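Local coordinates for protein ABC-type metal ion transport system, periplasmic component (Vibrio vulnificus, PDB 3K2D) that binds methionine between two alpha/beta lobes, probably as the periplasmic component of an ABC-type importer, and is a lipoprotein that activates Toll-like receptor 2, at residues V8-M13 and I56-F61; V106-P111 and K150-M155; A25-E30 and T225-T230; F85-A90 and I174-A179. The protein carries 4 engineered substitutions. All blocks are in the same frame, centred on the assembly; numbering follows the deposited sequence.

Contact 1 (V8-M13 and I56-F61); sequences VKVGVM and IDMNAF. Engineered in segment 56-61: Met58 (natural residue Ile). With MET (methionine), chain C.
Asp57 meets Lys9 at the start of this parallel strand pair. Its CG stands beside its own backbone N (chi1 -61°), which brings OD2 to Lys9 N at 3.0 Å. OD2 receives that N-H on its anti lone pair. Val8 CG2 lies against CB of the same aspartate. Lys9 O takes Asp57 N and, more weakly, Met58 N.

Further on, the two backbones join by ordinary parallel bonds, with Gly11 N 2.7 Å from Met58 O and Ala60 N 2.8 Å from Gly11 O. On the face of Val10, the side chain of the engineered Met58 crosses the valine at a slant, with Met58 CG 3.7 Å from Val10 CG2. Phe219 of helix 214-223 covers both. On the other face Ile56 reaches along the sheet and sets its CD1 3.9 Å from Gly11 CA.

Met13 and Phe61 close the far end. Met13 is bent at chi2 and chi3, and its CG packs on Phe61 CB at 3.6 Å. Its sulfur then sits obliquely to the ring, 4.9 Å from Met13 SD to the Phe61 centroid and 54° off the normal, a Met-aromatic contact. A water bridges Met13 N and Ala60 O where the strands part.

The sheet order is 36-41, 8-13, 58-63, 202-207, 78-83, with 202-207 antiparallel, as in type II periplasmic binding proteins. Phe61 O lies 3.3 Å from CG of the bound methionine. The chemistry changes along the pair: a carboxylate secures the outer end, and the sulfur and ring make the inner end apolar, consistent with Phe61 lying beside the methionine side chain.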
# COMPACT_ATOMS: atom_id res chain seq x y z
N VAL A 8 12.63 -13.74 14.23
CA VAL A 8 12.96 -12.83 13.15
C VAL A 8 11.87 -11.76 13.14
O VAL A 8 10.68 -12.08 13.20
CB VAL A 8 13.03 -13.58 11.79
CG1 VAL A 8 11.70 -14.21 11.46
CG2 VAL A 8 13.44 -12.63 10.70
N LYS A 9 12.28 -10.50 13.08
CA LYS A 9 11.34 -9.39 13.08
C LYS A 9 10.89 -8.97 11.70
O LYS A 9 11.70 -8.55 10.87
CB LYS A 9 11.95 -8.18 13.79
CG LYS A 9 12.05 -8.36 15.29
CD LYS A 9 12.78 -7.20 15.95
CE LYS A 9 12.91 -7.48 17.44
NZ LYS A 9 13.95 -6.63 18.09
N VAL A 10 9.58 -9.07 11.46
CA VAL A 10 8.99 -8.69 10.18
C VAL A 10 8.16 -7.43 10.41
O VAL A 10 7.33 -7.38 11.32
CB VAL A 10 8.06 -9.80 9.61
CG1 VAL A 10 7.44 -9.34 8.31
CG2 VAL A 10 8.85 -11.08 9.39
N GLY A 11 8.39 -6.41 9.58
CA GLY A 11 7.65 -5.17 9.69
C GLY A 11 6.43 -5.16 8.78
O GLY A 11 6.53 -5.49 7.60
N VAL A 12 5.28 -4.80 9.34
CA VAL A 12 4.05 -4.76 8.57
C VAL A 12 3.20 -3.56 8.98
O VAL A 12 3.53 -2.85 9.93
CB VAL A 12 3.24 -6.06 8.77
CG1 VAL A 12 4.10 -7.28 8.42
CG2 VAL A 12 2.74 -6.15 10.21
N MET A 13 2.11 -3.33 8.27
CA MET A 13 1.26 -2.21 8.62
C MET A 13 0.15 -2.67 9.56
O MET A 13 -0.42 -3.75 9.39
CB MET A 13 0.67 -1.56 7.36
CG MET A 13 1.72 -1.02 6.35
SD MET A 13 2.98 0.03 7.02
CE MET A 13 2.15 1.27 7.31
N ILE A 56 14.65 -4.43 12.06
CA ILE A 56 13.82 -5.55 11.64
C ILE A 56 14.56 -6.28 10.52
O ILE A 56 15.42 -5.70 9.85
CB ILE A 56 12.41 -5.13 11.13
CG1 ILE A 56 12.54 -4.07 10.03
CG2 ILE A 56 11.57 -4.64 12.30
CD1 ILE A 56 11.19 -3.63 9.45
N ASP A 57 14.23 -7.55 10.30
CA ASP A 57 14.90 -8.35 9.29
C ASP A 57 14.25 -8.26 7.92
O ASP A 57 14.87 -8.62 6.92
CB ASP A 57 14.97 -9.81 9.76
CG ASP A 57 15.75 -9.97 11.07
OD1 ASP A 57 17.00 -10.06 11.02
OD2 ASP A 57 15.12 -10.01 12.15
N MET A 58 13.00 -7.80 7.88
CA MET A 58 12.28 -7.64 6.61
C MET A 58 10.94 -6.93 6.83
O MET A 58 10.51 -6.75 7.97
CB MET A 58 12.04 -9.02 5.94
CG MET A 58 11.13 -10.03 6.68
SD MET A 58 11.01 -11.71 5.96
CE MET A 58 12.12 -12.41 6.83
N ASN A 59 10.32 -6.47 5.75
CA ASN A 59 9.01 -5.83 5.85
C ASN A 59 8.12 -6.21 4.68
O ASN A 59 8.61 -6.68 3.64
CB ASN A 59 9.11 -4.30 5.94
CG ASN A 59 9.76 -3.66 4.72
OD1 ASN A 59 9.42 -3.96 3.57
ND2 ASN A 59 10.70 -2.75 4.96
N ALA A 60 6.82 -6.03 4.86
CA ALA A 60 5.86 -6.36 3.82
C ALA A 60 4.79 -5.28 3.83
O ALA A 60 3.83 -5.37 4.60
CB ALA A 60 5.25 -7.73 4.09
N PHE A 61 4.93 -4.27 2.97
CA PHE A 61 3.97 -3.18 2.95
C PHE A 61 4.00 -2.29 1.69
O PHE A 61 3.10 -1.48 1.48
CB PHE A 61 4.23 -2.27 4.15
CG PHE A 61 5.42 -1.37 3.96
CD1 PHE A 61 6.70 -1.90 3.89
CD2 PHE A 61 5.25 -0.01 3.74
CE1 PHE A 61 7.80 -1.09 3.60
CE2 PHE A 61 6.34 0.81 3.46
CZ PHE A 61 7.62 0.27 3.38
N MET C . -0.21 -1.03 0.24
CA MET C . -0.30 0.15 -0.70
C MET C . -1.21 -0.24 -1.81
O MET C . -1.10 -1.39 -2.32
CB MET C . 1.02 0.52 -1.36
CG MET C . 2.06 0.97 -0.44
SD MET C . 3.33 1.84 -1.28
CE MET C . 4.18 2.11 0.23
OXT MET C . -2.02 0.60 -2.23
O HOH W 1 1.44 -4.89 5.95

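Contact 2 (V106-P111 and K150-M155); sequences VRIAVP and KNITIM. Engineered in segment 150-155: Met155 (natural residue Val).
Ile108 and Ile152 pack together at the edge of the mixed beta sheet in the second alpha/beta lobe of a periplasmic binding protein fold. Strands 107-111 and 153-157 run parallel here, and the chain between them passes through helix 114-126, a beta-alpha-beta crossover with a small two-stranded antiparallel sheet inserted.

Ile108 can be followed outward. Its CB is 4.0 Å from Ile152 CG2 and looks more loosely toward Ile154 CD1. CG1 stands beside the backbone N (chi1 -70°) and comes closer, 3.6 Å from Ile152 CG2. The chain then runs straight on, and Ile108 CD1 ends 3.6 Å from Ile152 CD1. The two isoleucines slant across one another, so methyl meets methyl at the far end, and Leu129 packs on both.

Both backbone polar atoms of Ile108 bond to the neighbouring strand, to the residues before and after Ile154. Ile108 N gives a nearly straight bond to Thr153 O (3.0 Å, 171°). Ile108 O accepts from Met155 N, which comes in tilted from the carbonyl plane.

The opposite face carries Arg107, Ala109 and the engineered Met155. Met155 folds back at chi2 and chi3 so that its CG and SD lie against Arg107 CG. Its CE reaches the edge of the guanidinium, near the plane of that group. Arg107 NH2 has a further, weak bond to Asp168 O.

Toward the inner end, Val110 N bonds to Met155 O at 2.8 Å. Helix 114-126 covers the isoleucine face there through Ser120 and Leu124, and beneath it Val110 CG2 rests 3.8 Å from Ile154 CG2.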
# COMPACT_ATOMS: atom_id res chain seq x y z
N VAL A 106 -15.13 20.73 -6.97
CA VAL A 106 -15.01 19.91 -5.76
C VAL A 106 -13.55 19.65 -5.42
O VAL A 106 -12.65 19.83 -6.24
CB VAL A 106 -15.71 18.52 -5.90
CG1 VAL A 106 -17.21 18.69 -6.03
CG2 VAL A 106 -15.15 17.77 -7.09
N ARG A 107 -13.35 19.21 -4.18
CA ARG A 107 -12.04 18.89 -3.65
C ARG A 107 -11.90 17.37 -3.68
O ARG A 107 -12.80 16.65 -3.28
CB ARG A 107 -11.94 19.40 -2.20
CG ARG A 107 -10.84 20.44 -1.95
CD ARG A 107 -11.34 21.63 -1.12
NE ARG A 107 -11.86 21.24 0.19
CZ ARG A 107 -11.12 21.06 1.28
NH1 ARG A 107 -9.81 21.26 1.24
NH2 ARG A 107 -11.70 20.68 2.42
N ILE A 108 -10.77 16.89 -4.19
CA ILE A 108 -10.50 15.46 -4.24
C ILE A 108 -9.19 15.21 -3.50
O ILE A 108 -8.14 15.73 -3.87
CB ILE A 108 -10.37 14.94 -5.70
CG1 ILE A 108 -11.74 14.98 -6.38
CG2 ILE A 108 -9.79 13.54 -5.71
CD1 ILE A 108 -11.77 14.38 -7.76
N ALA A 109 -9.26 14.41 -2.44
CA ALA A 109 -8.07 14.10 -1.64
C ALA A 109 -7.32 12.88 -2.18
O ALA A 109 -7.93 11.89 -2.59
CB ALA A 109 -8.47 13.89 -0.19
N VAL A 110 -5.99 12.97 -2.17
CA VAL A 110 -5.10 11.89 -2.64
C VAL A 110 -3.85 11.83 -1.75
O VAL A 110 -3.54 12.78 -1.03
CB VAL A 110 -4.63 12.14 -4.11
CG1 VAL A 110 -5.82 12.42 -5.01
CG2 VAL A 110 -3.64 13.29 -4.17
N PRO A 111 -3.12 10.70 -1.78
CA PRO A 111 -1.91 10.60 -0.96
C PRO A 111 -0.83 11.55 -1.51
O PRO A 111 -0.87 11.92 -2.68
CB PRO A 111 -1.53 9.13 -1.07
CG PRO A 111 -2.18 8.70 -2.34
CD PRO A 111 -3.49 9.39 -2.33
N LYS A 150 -13.95 19.86 -14.66
CA LYS A 150 -14.81 20.17 -13.51
C LYS A 150 -14.17 21.13 -12.50
O LYS A 150 -14.71 21.36 -11.42
CB LYS A 150 -15.23 18.88 -12.79
CG LYS A 150 -16.27 18.06 -13.55
CD LYS A 150 -16.63 16.77 -12.83
CE LYS A 150 -17.84 16.09 -13.49
NZ LYS A 150 -19.05 16.98 -13.51
N ASN A 151 -13.03 21.69 -12.87
CA ASN A 151 -12.31 22.63 -12.02
C ASN A 151 -12.04 22.02 -10.64
O ASN A 151 -12.28 22.64 -9.61
CB ASN A 151 -13.11 23.93 -11.85
CG ASN A 151 -13.51 24.55 -13.18
OD1 ASN A 151 -12.75 24.52 -14.15
ND2 ASN A 151 -14.71 25.14 -13.22
N ILE A 152 -11.52 20.80 -10.64
CA ILE A 152 -11.23 20.12 -9.39
C ILE A 152 -9.97 20.66 -8.71
O ILE A 152 -9.07 21.21 -9.35
CB ILE A 152 -11.02 18.60 -9.63
CG1 ILE A 152 -12.23 18.02 -10.36
CG2 ILE A 152 -10.85 17.88 -8.31
CD1 ILE A 152 -12.11 16.53 -10.67
N THR A 153 -9.93 20.53 -7.39
CA THR A 153 -8.76 20.95 -6.63
C THR A 153 -8.23 19.69 -5.98
O THR A 153 -8.92 19.06 -5.18
CB THR A 153 -9.09 21.98 -5.54
OG1 THR A 153 -9.29 23.27 -6.14
CG2 THR A 153 -7.95 22.07 -4.55
N ILE A 154 -7.01 19.31 -6.34
CA ILE A 154 -6.39 18.12 -5.78
C ILE A 154 -5.76 18.43 -4.44
O ILE A 154 -4.84 19.25 -4.35
CB ILE A 154 -5.28 17.58 -6.71
CG1 ILE A 154 -5.84 17.29 -8.10
CG2 ILE A 154 -4.68 16.32 -6.13
CD1 ILE A 154 -6.95 16.28 -8.10
N MET A 155 -6.26 17.78 -3.39
CA MET A 155 -5.73 17.96 -2.05
C MET A 155 -4.80 16.79 -1.75
O MET A 155 -5.22 15.64 -1.71
CB MET A 155 -6.86 18.00 -1.02
CG MET A 155 -7.82 19.21 -1.15
SD MET A 155 -7.07 20.83 -0.90
CE MET A 155 -6.76 20.74 0.78

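Contact 3 (A25-E30 and T225-T230); sequences AKVAKE and TEEVYT
Lys26 and Glu227 form a salt bridge between two nearly antiparallel helices, with Lys26 NZ 2.8 Å from Glu227 OE2. The lysine is extended as far as CE and turns only at its last bond (chi4 -67°). It crosses the glutamate at about a right angle and meets the syn lone pair of OE2.

Beneath the charges, Val27 and Glu227 lie alongside each other and point opposite ways, with Val27 CG2 3.5 Å from Glu227 OE1. The other methyl of Val27 meets Thr225 tip to tip, at 3.7 Å from Val27 CG1 to Thr225 CG2. Val228 CG2 lies 4.2 Å from Val27 CG2 and also packs on Val20 and Val23.

In the next shell, Glu30 holds the lysine from one turn further along helix 16-32. Lys26 NZ is 3.2 Å from Glu30 OE2 and approaches from above that carboxylate's plane. Thr225 is the N-cap residue of helix 226-235, and its OG1 bonds to Ala222 O. The contact thus joins the C-terminal helix to the first helix of its lobe.

Glu30 OE1 and Glu227 OE1 are only 4.1 Å apart. The ammonium shared by both carboxylates probably offsets their repulsion and lets the glutamates stay close.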
# COMPACT_ATOMS: atom_id res chain seq x y z
N ALA A 25 2.71 -15.87 9.48
CA ALA A 25 3.59 -16.23 10.58
C ALA A 25 3.17 -17.58 11.13
O ALA A 25 3.99 -18.39 11.56
CB ALA A 25 3.50 -15.19 11.68
N LYS A 26 1.86 -17.83 11.11
CA LYS A 26 1.34 -19.08 11.59
C LYS A 26 1.85 -20.19 10.66
O LYS A 26 2.43 -21.18 11.11
CB LYS A 26 -0.19 -19.01 11.59
CG LYS A 26 -0.91 -20.29 12.01
CD LYS A 26 -2.41 -20.15 11.80
CE LYS A 26 -3.14 -21.48 11.99
NZ LYS A 26 -2.81 -22.49 10.93
N VAL A 27 1.65 -20.01 9.36
CA VAL A 27 2.09 -20.99 8.37
C VAL A 27 3.60 -21.21 8.39
O VAL A 27 4.08 -22.31 8.15
CB VAL A 27 1.63 -20.57 6.96
CG1 VAL A 27 2.34 -21.41 5.90
CG2 VAL A 27 0.11 -20.74 6.84
N ALA A 28 4.35 -20.14 8.68
CA ALA A 28 5.80 -20.25 8.73
C ALA A 28 6.27 -21.17 9.87
O ALA A 28 7.28 -21.86 9.74
CB ALA A 28 6.41 -18.87 8.87
N LYS A 29 5.54 -21.18 10.98
CA LYS A 29 5.92 -22.02 12.11
C LYS A 29 5.59 -23.50 11.90
O LYS A 29 6.35 -24.38 12.29
CB LYS A 29 5.25 -21.56 13.41
CG LYS A 29 5.73 -22.36 14.63
CD LYS A 29 4.83 -22.20 15.85
CE LYS A 29 4.84 -20.77 16.41
NZ LYS A 29 3.92 -20.61 17.58
N GLU A 30 4.45 -23.77 11.27
CA GLU A 30 4.03 -25.14 11.03
C GLU A 30 4.84 -25.79 9.92
O GLU A 30 5.23 -26.95 10.04
CB GLU A 30 2.55 -25.17 10.67
CG GLU A 30 1.71 -24.22 11.51
CD GLU A 30 0.23 -24.34 11.25
OE1 GLU A 30 -0.18 -24.41 10.06
OE2 GLU A 30 -0.54 -24.34 12.24
N THR A 225 1.23 -19.04 0.49
CA THR A 225 0.49 -20.30 0.59
C THR A 225 -0.99 -20.05 0.39
O THR A 225 -1.47 -18.92 0.51
CB THR A 225 0.67 -20.99 1.96
OG1 THR A 225 0.21 -20.11 3.01
CG2 THR A 225 2.14 -21.38 2.19
N GLU A 226 -1.71 -21.13 0.09
CA GLU A 226 -3.15 -21.05 -0.12
C GLU A 226 -3.87 -20.62 1.16
O GLU A 226 -4.88 -19.91 1.10
CB GLU A 226 -3.67 -22.41 -0.58
CG GLU A 226 -4.99 -22.36 -1.34
CD GLU A 226 -4.81 -21.91 -2.79
OE1 GLU A 226 -3.95 -22.51 -3.49
OE2 GLU A 226 -5.53 -20.98 -3.24
N GLU A 227 -3.35 -21.04 2.31
CA GLU A 227 -3.96 -20.70 3.60
C GLU A 227 -4.02 -19.19 3.82
O GLU A 227 -5.08 -18.64 4.11
CB GLU A 227 -3.20 -21.35 4.76
CG GLU A 227 -4.00 -21.35 6.06
CD GLU A 227 -3.25 -21.98 7.23
OE1 GLU A 227 -2.54 -22.98 7.01
OE2 GLU A 227 -3.39 -21.49 8.37
N VAL A 228 -2.88 -18.53 3.67
CA VAL A 228 -2.82 -17.09 3.86
C VAL A 228 -3.73 -16.40 2.86
O VAL A 228 -4.43 -15.45 3.20
CB VAL A 228 -1.38 -16.56 3.70
CG1 VAL A 228 -1.36 -15.03 3.73
CG2 VAL A 228 -0.51 -17.14 4.82
N TYR A 229 -3.72 -16.88 1.62
CA TYR A 229 -4.54 -16.28 0.58
C TYR A 229 -6.00 -16.33 1.00
O TYR A 229 -6.73 -15.34 0.90
CB TYR A 229 -4.34 -17.01 -0.74
CG TYR A 229 -5.24 -16.54 -1.86
CD1 TYR A 229 -5.20 -15.21 -2.31
CD2 TYR A 229 -6.12 -17.41 -2.48
CE1 TYR A 229 -6.01 -14.78 -3.36
CE2 TYR A 229 -6.93 -17.00 -3.54
CZ TYR A 229 -6.87 -15.68 -3.97
OH TYR A 229 -7.66 -15.28 -5.02
N THR A 230 -6.41 -17.50 1.47
CA THR A 230 -7.78 -17.71 1.93
C THR A 230 -8.10 -16.72 3.05
O THR A 230 -9.15 -16.07 3.03
CB THR A 230 -7.99 -19.14 2.45
OG1 THR A 230 -7.87 -20.06 1.36
CG2 THR A 230 -9.35 -19.28 3.09

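Contact 4 (F85-A90 and I174-A179); sequences FVYPIA and INTTYA. With MET (methionine), chain C.
The methionine pocket is lined here by Tyr87 of segment 85-90 and by Asn175 and Thr177 of segment 174-179, and a water joins the two segments to the ligand. This water gives hydrogen bonds to Tyr87 O (2.6 Å) and to OXT of the methionine (2.6 Å), and it accepts from Thr176 N at 3.0 Å. The other carboxylate oxygen lies at the edge of the Tyr87 ring, near its plane, and Thr176 CG2 approaches that ring obliquely. At the amino end, the methionine N donates to Thr177 OG1 (3.3 Å). That hydroxyl also bonds to Tyr44, another pocket residue, and to Glu17, which help to fix it.

Behind the pocket, a second water lies 2.7 Å from both Ile174 O and Thr176 OG1. Ile174 N bonds to Ala90 O at 3.2 Å. Ile89 CG1, anti to the backbone N (chi1 -160°), lies against Ile174 O, and its CD1 ends 3.4 Å from Asn175 CA.

Arg119 and Asn202 complete the polar grip on the ligand. The start of helix 176-179 thus faces the carboxylate through water, beside a chain crossing between lobes, in the interlobe cleft typical of periplasmic binding proteins.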
# COMPACT_ATOMS: atom_id res chain seq x y z
N PHE A 85 0.54 -9.35 -2.43
CA PHE A 85 -0.70 -9.11 -3.17
C PHE A 85 -0.80 -7.74 -3.81
O PHE A 85 -0.01 -6.84 -3.53
CB PHE A 85 -1.92 -9.28 -2.25
CG PHE A 85 -1.97 -10.59 -1.55
CD1 PHE A 85 -2.12 -11.77 -2.26
CD2 PHE A 85 -1.86 -10.65 -0.17
CE1 PHE A 85 -2.16 -12.99 -1.62
CE2 PHE A 85 -1.90 -11.87 0.50
CZ PHE A 85 -2.05 -13.04 -0.22
N VAL A 86 -1.79 -7.61 -4.68
CA VAL A 86 -2.08 -6.36 -5.36
C VAL A 86 -3.31 -5.83 -4.64
O VAL A 86 -4.22 -6.59 -4.32
CB VAL A 86 -2.49 -6.58 -6.83
CG1 VAL A 86 -2.78 -5.25 -7.48
CG2 VAL A 86 -1.40 -7.33 -7.57
N TYR A 87 -3.32 -4.54 -4.36
CA TYR A 87 -4.46 -3.94 -3.69
C TYR A 87 -4.96 -2.78 -4.55
O TYR A 87 -4.65 -1.62 -4.30
CB TYR A 87 -4.05 -3.44 -2.30
CG TYR A 87 -3.68 -4.53 -1.31
CD1 TYR A 87 -4.66 -5.33 -0.71
CD2 TYR A 87 -2.35 -4.76 -0.96
CE1 TYR A 87 -4.31 -6.32 0.21
CE2 TYR A 87 -1.99 -5.74 -0.04
CZ TYR A 87 -2.97 -6.52 0.54
OH TYR A 87 -2.60 -7.47 1.47
N PRO A 88 -5.72 -3.10 -5.61
CA PRO A 88 -6.24 -2.06 -6.50
C PRO A 88 -6.85 -0.90 -5.72
O PRO A 88 -7.92 -1.02 -5.14
CB PRO A 88 -7.28 -2.83 -7.32
CG PRO A 88 -6.64 -4.19 -7.46
CD PRO A 88 -6.15 -4.44 -6.05
N ILE A 89 -6.15 0.23 -5.71
CA ILE A 89 -6.61 1.40 -4.98
C ILE A 89 -7.93 1.91 -5.52
O ILE A 89 -8.23 1.76 -6.71
CB ILE A 89 -5.53 2.52 -5.03
CG1 ILE A 89 -5.77 3.51 -3.90
CG2 ILE A 89 -5.56 3.23 -6.39
CD1 ILE A 89 -4.49 3.96 -3.22
N ALA A 90 -8.73 2.50 -4.65
CA ALA A 90 -10.03 3.01 -5.07
C ALA A 90 -10.32 4.40 -4.54
O ALA A 90 -9.68 4.87 -3.59
CB ALA A 90 -11.12 2.07 -4.62
N ILE A 174 -8.03 6.38 -1.37
CA ILE A 174 -7.37 5.87 -0.18
C ILE A 174 -6.75 4.49 -0.38
O ILE A 174 -7.38 3.62 -0.97
CB ILE A 174 -8.38 5.75 0.98
CG1 ILE A 174 -9.15 7.07 1.13
CG2 ILE A 174 -7.68 5.37 2.27
CD1 ILE A 174 -10.27 7.03 2.18
N ASN A 175 -5.52 4.31 0.12
CA ASN A 175 -4.84 3.02 0.04
C ASN A 175 -5.73 2.06 0.85
O ASN A 175 -6.26 2.44 1.89
CB ASN A 175 -3.45 3.09 0.71
CG ASN A 175 -2.50 4.04 0.01
OD1 ASN A 175 -1.90 3.70 -1.01
ND2 ASN A 175 -2.35 5.24 0.55
N THR A 176 -5.89 0.83 0.37
CA THR A 176 -6.73 -0.14 1.09
C THR A 176 -6.19 -0.37 2.50
O THR A 176 -6.91 -0.75 3.42
CB THR A 176 -6.81 -1.48 0.32
OG1 THR A 176 -7.44 -1.28 -0.95
CG2 THR A 176 -7.60 -2.50 1.11
N THR A 177 -4.90 -0.12 2.67
CA THR A 177 -4.22 -0.27 3.95
C THR A 177 -4.96 0.50 5.03
O THR A 177 -5.00 0.07 6.19
CB THR A 177 -2.80 0.31 3.90
OG1 THR A 177 -2.05 -0.35 2.88
CG2 THR A 177 -2.12 0.14 5.25
N TYR A 178 -5.50 1.65 4.66
CA TYR A 178 -6.19 2.51 5.61
C TYR A 178 -7.70 2.49 5.41
O TYR A 178 -8.46 2.59 6.37
CB TYR A 178 -5.66 3.93 5.48
CG TYR A 178 -4.19 4.08 5.81
CD1 TYR A 178 -3.76 4.12 7.13
CD2 TYR A 178 -3.23 4.15 4.80
CE1 TYR A 178 -2.41 4.24 7.45
CE2 TYR A 178 -1.88 4.27 5.09
CZ TYR A 178 -1.47 4.31 6.43
OH TYR A 178 -0.13 4.47 6.74
N ALA A 179 -8.14 2.37 4.16
CA ALA A 179 -9.56 2.34 3.87
C ALA A 179 -10.20 1.20 4.65
O ALA A 179 -11.36 1.29 5.09
CB ALA A 179 -9.78 2.15 2.39
N MET C . -0.21 -1.03 0.24
CA MET C . -0.30 0.15 -0.70
C MET C . -1.21 -0.24 -1.81
O MET C . -1.10 -1.39 -2.32
CB MET C . 1.02 0.52 -1.36
CG MET C . 2.06 0.97 -0.44
SD MET C . 3.33 1.84 -1.28
CE MET C . 4.18 2.11 0.23
OXT MET C . -2.02 0.60 -2.23
O HOH W 2 -4.50 -0.09 -2.16
O HOH W 3 -8.40 1.19 -1.57

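How the contacts relate
Contacts 1 and 2 lie in the two different five-stranded sheets, with centres 33 Å apart on opposite sides of the chain's centre. Contact 1 closes before contact 2 opens. Contact 4 lies between them, its centre 19 Å from each, and touches both: Met13 packs on Thr177, and Pro111 on Asn175. Contacts 1 and 4 both reach the bound methionine. Contact 2 is nested within contact 4, which is nested within contact 3. Contact 3 belongs to the lobe of contact 1, since helix 16-32 follows strand 8-13, and Tyr229 of contact 3 packs on Phe85 of contact 4. Strand 202-207 then returns the chain to the first sheet, and the C-terminal helix packs on that lobe.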